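Side-chain contacts in citrate synthase (Sulfolobus solfataricus, PDB 1O7X), which belongs to the citrate synthase family, a group of largely helical enzymes, and assembles from two copies of the chain: residues G32-I35 and E36-V39; T47-L50 and M51-K55; K66-L69 and N70-Y73; E164-T167 and D168-N171. All coordinates share one frame; numbering follows the deposited sequence.

Contact 1 of 4, residues G32-I35 and E36-V39; sequences GYNI and EDLV
N34 and D37 meet at the start of helix 35-41, their side chains running alongside one another and pointing the same way. The amide nitrogen ND2 of N34 reaches the carboxylate oxygen OD2 of D37 at 2.8 Å, but the N-H points well off the line, at 128°, and the bond is weak. The two flat groups do not share a plane: amide and carboxylate are turned 49° apart. In both residues CG stands anti to the carbonyl carbon, which, with the turn of the backbone between them, brings the two short polar groups together. The other end of the amide, OD1 of N34, accepts a hydrogen bond from NE of R29, so the asparagine joins a cationic neighbour to an anionic one, a task suited to a group with both donor and acceptor. E36 bends back at chi2 (87°), which brings its OE1 to 3.3 Å from CB of N34.

Apolar contacts lie toward the neighbouring helices. CD2 of L38 packs against CB of Y33 at 4.0 Å, while the tyrosine ring leads off toward helix 44-53. CG1 of V39 comes to 4.3 Å from CB of I35, and these branched aliphatic residues suit the face turned to helices 167-180 and 266-279. The backbone bond from V39 N to I35 O, 2.8 Å long, is a regular helical one; that from L38 N to N34 O is weak. N34 occupies the N-cap position without a side-chain capping bond, at a strand-to-helix junction where the small antiparallel sheet gives way to the helical body of the citrate synthase fold.

Contact 2 of 4, residues T47-L50 and M51-K55; sequences TIYL and MLYGK
The backbone of helix 44-53 holds its i to i+4 pattern as far as the bond from Y53 N to Y49 O (2.7 Å), then slackens into a weak bond from G54 N to L50 O as G54 takes a positive phi of 85°. Glycine, lacking a side chain, tolerates these backbone angles.

One turn apart, Y49 and Y53 lay their rings together in an offset stack, with centroids 4.4 Å apart and planes only 11° from parallel. The rings overlap near their rims, and the long axes of the two side chains cross at about a right angle. CB of Y53 also sits over the face of the Y49 ring, 3.9 Å from its centroid, as a CH-pi contact. The Y49 ring reaches this place because its CG is anti to the backbone N (chi1 -166°), whereas CG of Y53 stands beside its own N. K55 then borders the same tyrosine: its carbonyl O lies at the ring edge, in plane, and CE comes within 3.4 Å of OH of Y49. A long, flexible lysine fits a place where the aliphatic chain can lie by a phenol while NZ carries on to a weak, long ion pair with E61.

On the buried flank, CG2 of I48 meets CD1 of L52 at 4.1 Å, and CG2 of T47 meets CG of M51; helices 116-138 and 330-352 pack against these residues. R31 binds the carbonyl oxygens of L50 and M51. An i, i+4 offset tyrosine stack at the C-terminal end of a helix, followed by a glycine with positive phi, is what this stretch presents within the largely helical citrate synthase fold.

Contact 3 of 4, residues K66-L69 and N70-Y73; sequences KAKL and NEEY
With chi1 at -165°, K68 sends CG away from its own N and then bends at every later torsion, which swings NZ round to E71 and E72; E72 answers with a fold at chi2 (-60°), while E71 stays extended beyond CG. NZ of K68 lies 3.2 Å from OE1 of E71, a weak hydrogen bond within a salt bridge, and makes a second, longer salt bridge, 3.5 Å, to OE2 of E72. One ammonium group thus serves two carboxylates, and the lysine chain crosses both glutamate side chains at a slant. The length and flexibility of lysine suit it to spanning the turn to both. OE1 of E72 has a salt bridge to K126, so this glutamate links the network to helix 116-138.

This is where helix 59-70 runs out into the loop before helix 77-85. N70 N bonds straight to K66 O, but E71 N is shared between A67 O and K68 O at 3.1 and 2.9 Å, the latter met from above the carbonyl plane, and E72 N falls back on L69 O at 2.8 Å.

Beyond it, the Y73 ring has L69 O over one face and OD1 of N70 at its edge. That OD1 accepts from S149 N, as befits an asparagine among backbone groups.

Contact 4 of 4, residues E164-T167 and D168-N171; sequences EPTT and DEIN
Hydrogen bonds dominate where T166 and E169 bond to each other across the first turn of helix 167-180. T166 OG1 accepts from E169 N at 3.3 Å, an almost straight bond of 178°, and in return T166 N gives its hydrogen to OE1 of E169 at 2.9 Å in a bent bond. OE1 is met on its anti side, 23° out of the carboxylate plane. The threonine hydroxyl sits between its backbone N and carbonyl carbon (chi1 79°), which turns it toward the N-H of E169. With CG beside its own backbone N, the glutamate chain runs extended along to the backbone of T166, passing with CG of E169 3.3 Å from OG1 of T166.

This reciprocal pair is a capping box: T166 is the N-cap, and the two residues satisfy N-H groups that have no helical carbonyl before them. A short hydroxyl and a long carboxylate suit these two positions. Regular helix bonds follow at once, I170 N to T166 O and N171 N to T167 O, both 2.8 Å.

Ionic contacts involve the other carboxylate oxygen: OE2 of E169 forms a salt bridge with R281, its main partner, and R163 adds only a weak, long ion pair. The arginine probably favours the charged form of the carboxylate.

Apolar packing completes the junction. D168 and E169 touch L278 of helix 266-279, and N171 touches L274. CG of P165 lies 3.9 Å from CG1 of I170, the two side chains crossing at a slant, and L158 and K154 of helix 152-161 adjoin them. Proline, whose ring restricts its phi, suits the residue just ahead of the N-cap.

How the contacts relate
Each contact is local, and the four follow one another along the chain without nesting or crossing. Contact 1 turns the small antiparallel sheet into helix 35-41, and contact 2 ends the next helix, 44-53; they touch, with L50 CD2 lying 3.8 Å from Y33 CD1 and 4.1 Å from L38 CD2. Contact 3 closes the following helix, 59-70, and meets contact 2 where I48 CD1 packs on L69 CD1 at 4.3 Å. Contact 4, much later, opens helix 167-180; its nearest atoms lie about 6 Å from those of contact 1, whose residues I35, L38 and V39 pack on that same helix.

Contact 1 of 4, residues G32-I35 and E36-V39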
ATOM      1  N   GLY A  32      -6.560 -27.226  -7.324  1.00 41.17           N
ATOM      2  CA  GLY A  32      -6.752 -28.660  -7.327  1.00 42.27           C
ATOM      3  C   GLY A  32      -5.487 -29.503  -7.496  1.00 42.78           C
ATOM      4  O   GLY A  32      -5.459 -30.668  -7.070  1.00 41.82           O
ATOM      5  N   TYR A  33      -4.420 -28.953  -8.070  1.00 42.79           N
ATOM      6  CA  TYR A  33      -3.177 -29.666  -8.291  1.00 43.16           C
ATOM      7  C   TYR A  33      -2.242 -29.676  -7.109  1.00 43.69           C
ATOM      8  O   TYR A  33      -2.006 -28.587  -6.614  1.00 44.68           O
ATOM      9  CB  TYR A  33      -2.471 -29.035  -9.509  1.00 43.03           C
ATOM     10  CG  TYR A  33      -3.367 -29.174 -10.727  1.00 44.10           C
ATOM     11  CD1 TYR A  33      -4.264 -28.174 -11.059  1.00 44.34           C
ATOM     12  CD2 TYR A  33      -3.362 -30.339 -11.494  1.00 44.58           C
ATOM     13  CE1 TYR A  33      -5.099 -28.304 -12.147  1.00 45.34           C
ATOM     14  CE2 TYR A  33      -4.199 -30.479 -12.578  1.00 45.04           C
ATOM     15  CZ  TYR A  33      -5.070 -29.458 -12.909  1.00 45.70           C
ATOM     16  OH  TYR A  33      -5.915 -29.561 -14.003  1.00 45.56           O
ATOM     17  N   ASN A  34      -1.687 -30.789  -6.656  1.00 45.23           N
ATOM     18  CA  ASN A  34      -0.779 -30.802  -5.522  1.00 46.64           C
ATOM     19  C   ASN A  34       0.556 -30.141  -5.844  1.00 46.88           C
ATOM     20  O   ASN A  34       0.992 -30.210  -6.996  1.00 46.77           O
ATOM     21  CB  ASN A  34      -0.447 -32.211  -5.029  1.00 48.00           C
ATOM     22  CG  ASN A  34      -1.671 -33.101  -5.074  1.00 49.22           C
ATOM     23  OD1 ASN A  34      -2.718 -32.782  -4.517  1.00 49.39           O
ATOM     24  ND2 ASN A  34      -1.492 -34.204  -5.797  1.00 50.42           N
ATOM     25  N   ILE A  35       1.194 -29.575  -4.808  1.00 47.11           N
ATOM     26  CA  ILE A  35       2.465 -28.906  -5.067  1.00 47.97           C
ATOM     27  C   ILE A  35       3.425 -29.918  -5.693  1.00 47.71           C
ATOM     28  O   ILE A  35       4.033 -29.584  -6.706  1.00 47.08           O
ATOM     29  CB  ILE A  35       3.249 -28.230  -3.938  1.00 48.27           C
ATOM     30  CG1 ILE A  35       2.537 -28.298  -2.597  1.00 48.40           C
ATOM     31  CG2 ILE A  35       3.522 -26.778  -4.363  1.00 47.85           C
ATOM     32  CD1 ILE A  35       3.445 -28.008  -1.417  1.00 49.08           C
ATOM     33  N   GLU A  36       3.492 -31.081  -5.051  1.00 47.97           N
ATOM     34  CA  GLU A  36       4.328 -32.182  -5.521  1.00 47.46           C
ATOM     35  C   GLU A  36       4.209 -32.398  -7.025  1.00 46.35           C
ATOM     36  O   GLU A  36       5.243 -32.408  -7.704  1.00 45.61           O
ATOM     37  CB  GLU A  36       3.964 -33.462  -4.775  1.00 48.09           C
ATOM     38  CG  GLU A  36       4.268 -33.500  -3.286  1.00 49.09           C
ATOM     39  CD  GLU A  36       3.145 -32.938  -2.432  1.00 49.94           C
ATOM     40  OE1 GLU A  36       2.033 -32.740  -2.977  1.00 50.67           O
ATOM     41  OE2 GLU A  36       3.348 -32.678  -1.229  1.00 49.81           O
ATOM     42  N   ASP A  37       2.997 -32.499  -7.580  1.00 45.12           N
ATOM     43  CA  ASP A  37       2.929 -32.699  -9.029  1.00 45.87           C
ATOM     44  C   ASP A  37       3.573 -31.547  -9.771  1.00 46.80           C
ATOM     45  O   ASP A  37       4.387 -31.815 -10.668  1.00 48.09           O
ATOM     46  CB  ASP A  37       1.532 -33.072  -9.504  1.00 45.78           C
ATOM     47  CG  ASP A  37       1.038 -34.300  -8.757  1.00 46.32           C
ATOM     48  OD1 ASP A  37       1.754 -35.318  -8.672  1.00 46.41           O
ATOM     49  OD2 ASP A  37      -0.078 -34.272  -8.202  1.00 47.63           O
ATOM     50  N   LEU A  38       3.338 -30.285  -9.405  1.00 46.73           N
ATOM     51  CA  LEU A  38       3.971 -29.165 -10.100  1.00 44.36           C
ATOM     52  C   LEU A  38       5.464 -29.045  -9.860  1.00 43.11           C
ATOM     53  O   LEU A  38       6.228 -28.854 -10.829  1.00 42.15           O
ATOM     54  CB  LEU A  38       3.201 -27.901  -9.747  1.00 44.89           C
ATOM     55  CG  LEU A  38       1.673 -28.002  -9.692  1.00 45.10           C
ATOM     56  CD1 LEU A  38       1.117 -26.876  -8.815  1.00 44.90           C
ATOM     57  CD2 LEU A  38       1.018 -27.959 -11.066  1.00 44.25           C
ATOM     58  N   VAL A  39       5.987 -29.199  -8.648  1.00 42.95           N
ATOM     59  CA  VAL A  39       7.462 -29.075  -8.539  1.00 44.82           C
ATOM     60  C   VAL A  39       8.123 -30.259  -9.237  1.00 46.73           C
ATOM     61  O   VAL A  39       9.108 -30.111  -9.974  1.00 46.27           O
ATOM     62  CB  VAL A  39       7.972 -28.725  -7.144  1.00 43.79           C
ATOM     63  CG1 VAL A  39       6.887 -28.833  -6.092  1.00 43.32           C
ATOM     64  CG2 VAL A  39       9.167 -29.535  -6.681  1.00 43.88           C
TER

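Contact 2 of 4, residues T47-L50 and M51-K55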
ATOM      1  N   THR A  47       3.058 -22.778 -13.822  1.00 45.14           N
ATOM      2  CA  THR A  47       2.322 -22.299 -12.658  1.00 42.70           C
ATOM      3  C   THR A  47       1.783 -20.897 -12.920  1.00 41.04           C
ATOM      4  O   THR A  47       0.712 -20.510 -12.416  1.00 41.55           O
ATOM      5  CB  THR A  47       3.189 -22.328 -11.390  1.00 42.04           C
ATOM      6  OG1 THR A  47       3.743 -23.634 -11.227  1.00 41.01           O
ATOM      7  CG2 THR A  47       2.346 -21.983 -10.173  1.00 41.76           C
ATOM      8  N   ILE A  48       2.494 -20.115 -13.730  1.00 38.45           N
ATOM      9  CA  ILE A  48       1.961 -18.793 -14.060  1.00 37.72           C
ATOM     10  C   ILE A  48       0.674 -19.032 -14.849  1.00 38.19           C
ATOM     11  O   ILE A  48      -0.395 -18.674 -14.356  1.00 39.16           O
ATOM     12  CB  ILE A  48       2.937 -17.937 -14.849  1.00 36.67           C
ATOM     13  CG1 ILE A  48       4.149 -17.598 -13.983  1.00 35.58           C
ATOM     14  CG2 ILE A  48       2.242 -16.677 -15.320  1.00 36.71           C
ATOM     15  CD1 ILE A  48       5.305 -17.103 -14.812  1.00 34.83           C
ATOM     16  N   TYR A  49       0.757 -19.757 -15.957  1.00 38.40           N
ATOM     17  CA  TYR A  49      -0.391 -20.099 -16.775  1.00 38.28           C
ATOM     18  C   TYR A  49      -1.589 -20.632 -15.999  1.00 37.55           C
ATOM     19  O   TYR A  49      -2.710 -20.169 -16.236  1.00 37.67           O
ATOM     20  CB  TYR A  49      -0.022 -21.147 -17.876  1.00 38.92           C
ATOM     21  CG  TYR A  49      -1.146 -21.199 -18.900  1.00 38.63           C
ATOM     22  CD1 TYR A  49      -1.106 -20.451 -20.063  1.00 38.21           C
ATOM     23  CD2 TYR A  49      -2.264 -21.993 -18.666  1.00 39.11           C
ATOM     24  CE1 TYR A  49      -2.146 -20.498 -20.973  1.00 38.29           C
ATOM     25  CE2 TYR A  49      -3.314 -22.045 -19.566  1.00 39.05           C
ATOM     26  CZ  TYR A  49      -3.235 -21.291 -20.717  1.00 38.95           C
ATOM     27  OH  TYR A  49      -4.287 -21.340 -21.598  1.00 40.56           O
ATOM     28  N   LEU A  50      -1.407 -21.625 -15.148  1.00 36.18           N
ATOM     29  CA  LEU A  50      -2.452 -22.240 -14.352  1.00 36.08           C
ATOM     30  C   LEU A  50      -3.131 -21.280 -13.386  1.00 36.56           C
ATOM     31  O   LEU A  50      -4.340 -21.222 -13.146  1.00 36.70           O
ATOM     32  CB  LEU A  50      -1.825 -23.419 -13.576  1.00 35.30           C
ATOM     33  CG  LEU A  50      -2.687 -24.123 -12.536  1.00 35.25           C
ATOM     34  CD1 LEU A  50      -3.979 -24.618 -13.169  1.00 35.16           C
ATOM     35  CD2 LEU A  50      -1.988 -25.279 -11.828  1.00 34.77           C
ATOM     36  N   MET A  51      -2.290 -20.497 -12.705  1.00 36.89           N
ATOM     37  CA  MET A  51      -2.814 -19.554 -11.715  1.00 35.93           C
ATOM     38  C   MET A  51      -3.674 -18.533 -12.448  1.00 35.55           C
ATOM     39  O   MET A  51      -4.822 -18.325 -12.073  1.00 34.68           O
ATOM     40  CB  MET A  51      -1.634 -18.997 -10.926  1.00 34.87           C
ATOM     41  CG  MET A  51      -1.126 -19.971  -9.873  1.00 33.07           C
ATOM     42  SD  MET A  51      -2.351 -20.321  -8.618  1.00 32.90           S
ATOM     43  CE  MET A  51      -1.415 -20.316  -7.109  1.00 32.36           C
ATOM     44  N   LEU A  52      -3.169 -17.955 -13.533  1.00 35.12           N
ATOM     45  CA  LEU A  52      -3.888 -16.951 -14.273  1.00 36.34           C
ATOM     46  C   LEU A  52      -5.009 -17.423 -15.176  1.00 38.89           C
ATOM     47  O   LEU A  52      -6.075 -16.790 -15.185  1.00 39.15           O
ATOM     48  CB  LEU A  52      -2.878 -16.111 -15.061  1.00 35.64           C
ATOM     49  CG  LEU A  52      -1.847 -15.304 -14.256  1.00 34.96           C
ATOM     50  CD1 LEU A  52      -1.116 -14.368 -15.219  1.00 33.67           C
ATOM     51  CD2 LEU A  52      -2.437 -14.562 -13.073  1.00 32.45           C
ATOM     52  N   TYR A  53      -4.808 -18.450 -15.997  1.00 41.32           N
ATOM     53  CA  TYR A  53      -5.843 -18.882 -16.926  1.00 43.30           C
ATOM     54  C   TYR A  53      -6.761 -19.963 -16.371  1.00 45.23           C
ATOM     55  O   TYR A  53      -7.737 -20.286 -17.059  1.00 46.08           O
ATOM     56  CB  TYR A  53      -5.253 -19.342 -18.258  1.00 42.48           C
ATOM     57  CG  TYR A  53      -4.561 -18.240 -19.015  1.00 42.54           C
ATOM     58  CD1 TYR A  53      -3.283 -17.833 -18.683  1.00 43.56           C
ATOM     59  CD2 TYR A  53      -5.187 -17.597 -20.068  1.00 42.66           C
ATOM     60  CE1 TYR A  53      -2.647 -16.816 -19.383  1.00 44.18           C
ATOM     61  CE2 TYR A  53      -4.577 -16.584 -20.770  1.00 43.10           C
ATOM     62  CZ  TYR A  53      -3.304 -16.201 -20.426  1.00 44.30           C
ATOM     63  OH  TYR A  53      -2.679 -15.189 -21.127  1.00 45.95           O
ATOM     64  N   GLY A  54      -6.480 -20.535 -15.213  1.00 47.11           N
ATOM     65  CA  GLY A  54      -7.299 -21.544 -14.598  1.00 49.68           C
ATOM     66  C   GLY A  54      -7.126 -22.991 -14.977  1.00 52.00           C
ATOM     67  O   GLY A  54      -7.930 -23.835 -14.547  1.00 52.55           O
ATOM     68  N   LYS A  55      -6.124 -23.338 -15.779  1.00 54.20           N
ATOM     69  CA  LYS A  55      -5.906 -24.725 -16.183  1.00 55.61           C
ATOM     70  C   LYS A  55      -4.482 -24.939 -16.696  1.00 55.48           C
ATOM     71  O   LYS A  55      -3.741 -23.983 -16.909  1.00 55.27           O
ATOM     72  CB  LYS A  55      -6.902 -25.144 -17.270  1.00 57.02           C
ATOM     73  CG  LYS A  55      -6.389 -25.003 -18.701  1.00 58.28           C
ATOM     74  CD  LYS A  55      -7.117 -23.905 -19.457  1.00 59.25           C
ATOM     75  CE  LYS A  55      -6.544 -23.764 -20.866  1.00 60.47           C
ATOM     76  NZ  LYS A  55      -7.607 -23.361 -21.839  1.00 61.47           N
TER

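Contact 3 of 4, residues K66-L69 and N70-Y73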
ATOM      1  N   LYS A  66       5.554 -18.104 -22.546  1.00 52.08           N
ATOM      2  CA  LYS A  66       7.002 -18.022 -22.453  1.00 52.81           C
ATOM      3  C   LYS A  66       7.563 -16.889 -23.297  1.00 52.02           C
ATOM      4  O   LYS A  66       8.397 -16.116 -22.842  1.00 51.47           O
ATOM      5  CB  LYS A  66       7.613 -19.356 -22.881  1.00 54.20           C
ATOM      6  CG  LYS A  66       7.558 -20.422 -21.791  1.00 55.58           C
ATOM      7  CD  LYS A  66       8.550 -21.519 -22.163  1.00 56.72           C
ATOM      8  CE  LYS A  66       8.887 -22.419 -20.995  1.00 57.55           C
ATOM      9  NZ  LYS A  66       9.974 -23.370 -21.378  1.00 59.20           N
ATOM     10  N   ALA A  67       7.095 -16.807 -24.538  1.00 51.71           N
ATOM     11  CA  ALA A  67       7.492 -15.764 -25.464  1.00 51.46           C
ATOM     12  C   ALA A  67       7.046 -14.416 -24.892  1.00 51.25           C
ATOM     13  O   ALA A  67       7.839 -13.486 -24.765  1.00 51.12           O
ATOM     14  CB  ALA A  67       6.897 -15.996 -26.834  1.00 51.70           C
ATOM     15  N   LYS A  68       5.783 -14.360 -24.479  1.00 51.55           N
ATOM     16  CA  LYS A  68       5.294 -13.133 -23.851  1.00 52.59           C
ATOM     17  C   LYS A  68       6.261 -12.754 -22.739  1.00 51.57           C
ATOM     18  O   LYS A  68       6.885 -11.689 -22.884  1.00 51.86           O
ATOM     19  CB  LYS A  68       3.835 -13.259 -23.454  1.00 54.17           C
ATOM     20  CG  LYS A  68       3.187 -11.918 -23.134  1.00 56.17           C
ATOM     21  CD  LYS A  68       2.692 -11.197 -24.376  1.00 57.58           C
ATOM     22  CE  LYS A  68       2.811  -9.683 -24.184  1.00 58.33           C
ATOM     23  NZ  LYS A  68       3.549  -9.070 -25.334  1.00 58.62           N
ATOM     24  N   LEU A  69       6.519 -13.577 -21.727  1.00 50.10           N
ATOM     25  CA  LEU A  69       7.507 -13.214 -20.713  1.00 48.74           C
ATOM     26  C   LEU A  69       8.743 -12.597 -21.351  1.00 49.64           C
ATOM     27  O   LEU A  69       9.010 -11.419 -21.119  1.00 50.73           O
ATOM     28  CB  LEU A  69       8.002 -14.361 -19.846  1.00 46.33           C
ATOM     29  CG  LEU A  69       7.046 -15.034 -18.877  1.00 44.90           C
ATOM     30  CD1 LEU A  69       7.701 -16.251 -18.245  1.00 44.38           C
ATOM     31  CD2 LEU A  69       6.564 -14.069 -17.813  1.00 44.12           C
ATOM     32  N   ASN A  70       9.460 -13.326 -22.192  1.00 50.79           N
ATOM     33  CA  ASN A  70      10.666 -12.894 -22.876  1.00 51.08           C
ATOM     34  C   ASN A  70      10.657 -11.519 -23.535  1.00 50.46           C
ATOM     35  O   ASN A  70      11.711 -10.881 -23.627  1.00 50.30           O
ATOM     36  CB  ASN A  70      11.064 -13.921 -23.942  1.00 52.02           C
ATOM     37  CG  ASN A  70      11.864 -15.083 -23.403  1.00 53.37           C
ATOM     38  OD1 ASN A  70      12.602 -14.999 -22.415  1.00 53.30           O
ATOM     39  ND2 ASN A  70      11.699 -16.227 -24.079  1.00 54.36           N
ATOM     40  N   GLU A  71       9.523 -11.031 -24.008  1.00 49.52           N
ATOM     41  CA  GLU A  71       9.340  -9.737 -24.602  1.00 49.25           C
ATOM     42  C   GLU A  71       9.195  -8.613 -23.581  1.00 48.31           C
ATOM     43  O   GLU A  71       9.045  -7.455 -23.972  1.00 48.04           O
ATOM     44  CB  GLU A  71       8.012  -9.745 -25.398  1.00 50.92           C
ATOM     45  CG  GLU A  71       8.198 -10.087 -26.854  1.00 52.89           C
ATOM     46  CD  GLU A  71       7.022  -9.939 -27.784  1.00 53.76           C
ATOM     47  OE1 GLU A  71       5.863  -9.771 -27.358  1.00 53.44           O
ATOM     48  OE2 GLU A  71       7.309 -10.006 -29.012  1.00 55.22           O
ATOM     49  N   GLU A  72       9.121  -8.933 -22.297  1.00 46.94           N
ATOM     50  CA  GLU A  72       8.770  -7.978 -21.269  1.00 45.93           C
ATOM     51  C   GLU A  72       9.723  -7.744 -20.119  1.00 45.24           C
ATOM     52  O   GLU A  72       9.276  -7.193 -19.100  1.00 44.02           O
ATOM     53  CB  GLU A  72       7.439  -8.505 -20.685  1.00 46.57           C
ATOM     54  CG  GLU A  72       6.210  -8.433 -21.545  1.00 46.72           C
ATOM     55  CD  GLU A  72       5.804  -7.044 -21.978  1.00 47.93           C
ATOM     56  OE1 GLU A  72       6.364  -6.023 -21.519  1.00 47.65           O
ATOM     57  OE2 GLU A  72       4.887  -6.974 -22.834  1.00 49.26           O
ATOM     58  N   TYR A  73      11.001  -8.075 -20.205  1.00 45.24           N
ATOM     59  CA  TYR A  73      11.914  -7.853 -19.090  1.00 45.32           C
ATOM     60  C   TYR A  73      12.401  -6.415 -18.998  1.00 46.25           C
ATOM     61  O   TYR A  73      12.650  -5.910 -17.899  1.00 45.76           O
ATOM     62  CB  TYR A  73      13.119  -8.784 -19.123  1.00 43.91           C
ATOM     63  CG  TYR A  73      12.806 -10.233 -18.821  1.00 44.30           C
ATOM     64  CD1 TYR A  73      12.986 -11.190 -19.820  1.00 44.64           C
ATOM     65  CD2 TYR A  73      12.356 -10.673 -17.584  1.00 43.23           C
ATOM     66  CE1 TYR A  73      12.727 -12.527 -19.599  1.00 43.79           C
ATOM     67  CE2 TYR A  73      12.097 -12.002 -17.353  1.00 43.17           C
ATOM     68  CZ  TYR A  73      12.287 -12.927 -18.358  1.00 43.80           C
ATOM     69  OH  TYR A  73      12.033 -14.269 -18.160  1.00 44.00           O
TER

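Contact 4 of 4, residues E164-T167 and D168-N171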
ATOM      1  N   GLU A 164      26.711 -17.833 -15.961  1.00 57.50           N
ATOM      2  CA  GLU A 164      25.732 -18.824 -16.431  1.00 58.70           C
ATOM      3  C   GLU A 164      25.468 -19.852 -15.338  1.00 57.35           C
ATOM      4  O   GLU A 164      26.383 -20.482 -14.820  1.00 57.10           O
ATOM      5  CB  GLU A 164      26.234 -19.487 -17.709  1.00 61.32           C
ATOM      6  CG  GLU A 164      25.294 -20.453 -18.405  1.00 63.78           C
ATOM      7  CD  GLU A 164      24.499 -19.788 -19.522  1.00 65.08           C
ATOM      8  OE1 GLU A 164      24.909 -18.708 -20.005  1.00 65.41           O
ATOM      9  OE2 GLU A 164      23.456 -20.369 -19.909  1.00 65.67           O
ATOM     10  N   PRO A 165      24.208 -20.010 -14.963  1.00 56.26           N
ATOM     11  CA  PRO A 165      23.802 -20.950 -13.933  1.00 55.42           C
ATOM     12  C   PRO A 165      23.859 -22.380 -14.433  1.00 54.33           C
ATOM     13  O   PRO A 165      24.079 -22.567 -15.625  1.00 54.29           O
ATOM     14  CB  PRO A 165      22.377 -20.538 -13.593  1.00 55.20           C
ATOM     15  CG  PRO A 165      21.863 -19.816 -14.779  1.00 55.24           C
ATOM     16  CD  PRO A 165      23.051 -19.273 -15.524  1.00 55.97           C
ATOM     17  N   THR A 166      23.658 -23.355 -13.563  1.00 54.14           N
ATOM     18  CA  THR A 166      23.673 -24.760 -13.924  1.00 54.17           C
ATOM     19  C   THR A 166      22.282 -25.372 -13.785  1.00 53.80           C
ATOM     20  O   THR A 166      21.495 -24.900 -12.972  1.00 55.18           O
ATOM     21  CB  THR A 166      24.545 -25.663 -13.023  1.00 54.46           C
ATOM     22  OG1 THR A 166      23.815 -25.935 -11.813  1.00 54.27           O
ATOM     23  CG2 THR A 166      25.892 -25.050 -12.685  1.00 54.74           C
ATOM     24  N   THR A 167      22.039 -26.505 -14.410  1.00 53.03           N
ATOM     25  CA  THR A 167      20.769 -27.202 -14.261  1.00 52.91           C
ATOM     26  C   THR A 167      20.261 -27.225 -12.826  1.00 53.28           C
ATOM     27  O   THR A 167      19.124 -26.811 -12.563  1.00 54.22           O
ATOM     28  CB  THR A 167      20.925 -28.651 -14.775  1.00 52.14           C
ATOM     29  OG1 THR A 167      21.386 -28.529 -16.122  1.00 52.05           O
ATOM     30  CG2 THR A 167      19.615 -29.410 -14.713  1.00 51.57           C
ATOM     31  N   ASP A 168      21.069 -27.694 -11.881  1.00 52.45           N
ATOM     32  CA  ASP A 168      20.663 -27.753 -10.482  1.00 51.91           C
ATOM     33  C   ASP A 168      20.190 -26.385 -10.008  1.00 50.03           C
ATOM     34  O   ASP A 168      19.124 -26.285  -9.407  1.00 49.66           O
ATOM     35  CB  ASP A 168      21.792 -28.305  -9.600  1.00 53.16           C
ATOM     36  CG  ASP A 168      22.021 -29.792  -9.799  1.00 54.31           C
ATOM     37  OD1 ASP A 168      21.321 -30.422 -10.627  1.00 55.05           O
ATOM     38  OD2 ASP A 168      22.900 -30.369  -9.124  1.00 54.90           O
ATOM     39  N   GLU A 169      20.989 -25.357 -10.264  1.00 47.71           N
ATOM     40  CA  GLU A 169      20.676 -23.982  -9.929  1.00 45.86           C
ATOM     41  C   GLU A 169      19.376 -23.500 -10.563  1.00 45.56           C
ATOM     42  O   GLU A 169      18.394 -23.202  -9.857  1.00 45.83           O
ATOM     43  CB  GLU A 169      21.828 -23.086 -10.398  1.00 44.56           C
ATOM     44  CG  GLU A 169      23.127 -23.453  -9.699  1.00 43.38           C
ATOM     45  CD  GLU A 169      24.243 -22.482 -10.002  1.00 42.38           C
ATOM     46  OE1 GLU A 169      24.396 -22.027 -11.147  1.00 41.32           O
ATOM     47  OE2 GLU A 169      24.991 -22.163  -9.062  1.00 42.50           O
ATOM     48  N   ILE A 170      19.285 -23.576 -11.897  1.00 43.61           N
ATOM     49  CA  ILE A 170      18.083 -23.168 -12.605  1.00 42.07           C
ATOM     50  C   ILE A 170      16.869 -23.879 -12.041  1.00 42.35           C
ATOM     51  O   ILE A 170      15.789 -23.311 -11.956  1.00 44.00           O
ATOM     52  CB  ILE A 170      18.124 -23.450 -14.115  1.00 40.94           C
ATOM     53  CG1 ILE A 170      19.308 -22.703 -14.718  1.00 39.59           C
ATOM     54  CG2 ILE A 170      16.802 -23.090 -14.787  1.00 40.14           C
ATOM     55  CD1 ILE A 170      19.424 -22.826 -16.208  1.00 38.90           C
ATOM     56  N   ASN A 171      17.034 -25.146 -11.724  1.00 42.34           N
ATOM     57  CA  ASN A 171      15.991 -25.961 -11.157  1.00 42.01           C
ATOM     58  C   ASN A 171      15.586 -25.492  -9.767  1.00 41.56           C
ATOM     59  O   ASN A 171      14.396 -25.477  -9.431  1.00 41.10           O
ATOM     60  CB  ASN A 171      16.543 -27.394 -11.068  1.00 43.44           C
ATOM     61  CG  ASN A 171      15.396 -28.307 -10.675  1.00 45.88           C
ATOM     62  OD1 ASN A 171      14.532 -28.526 -11.534  1.00 47.56           O
ATOM     63  ND2 ASN A 171      15.401 -28.778  -9.435  1.00 45.99           N
TER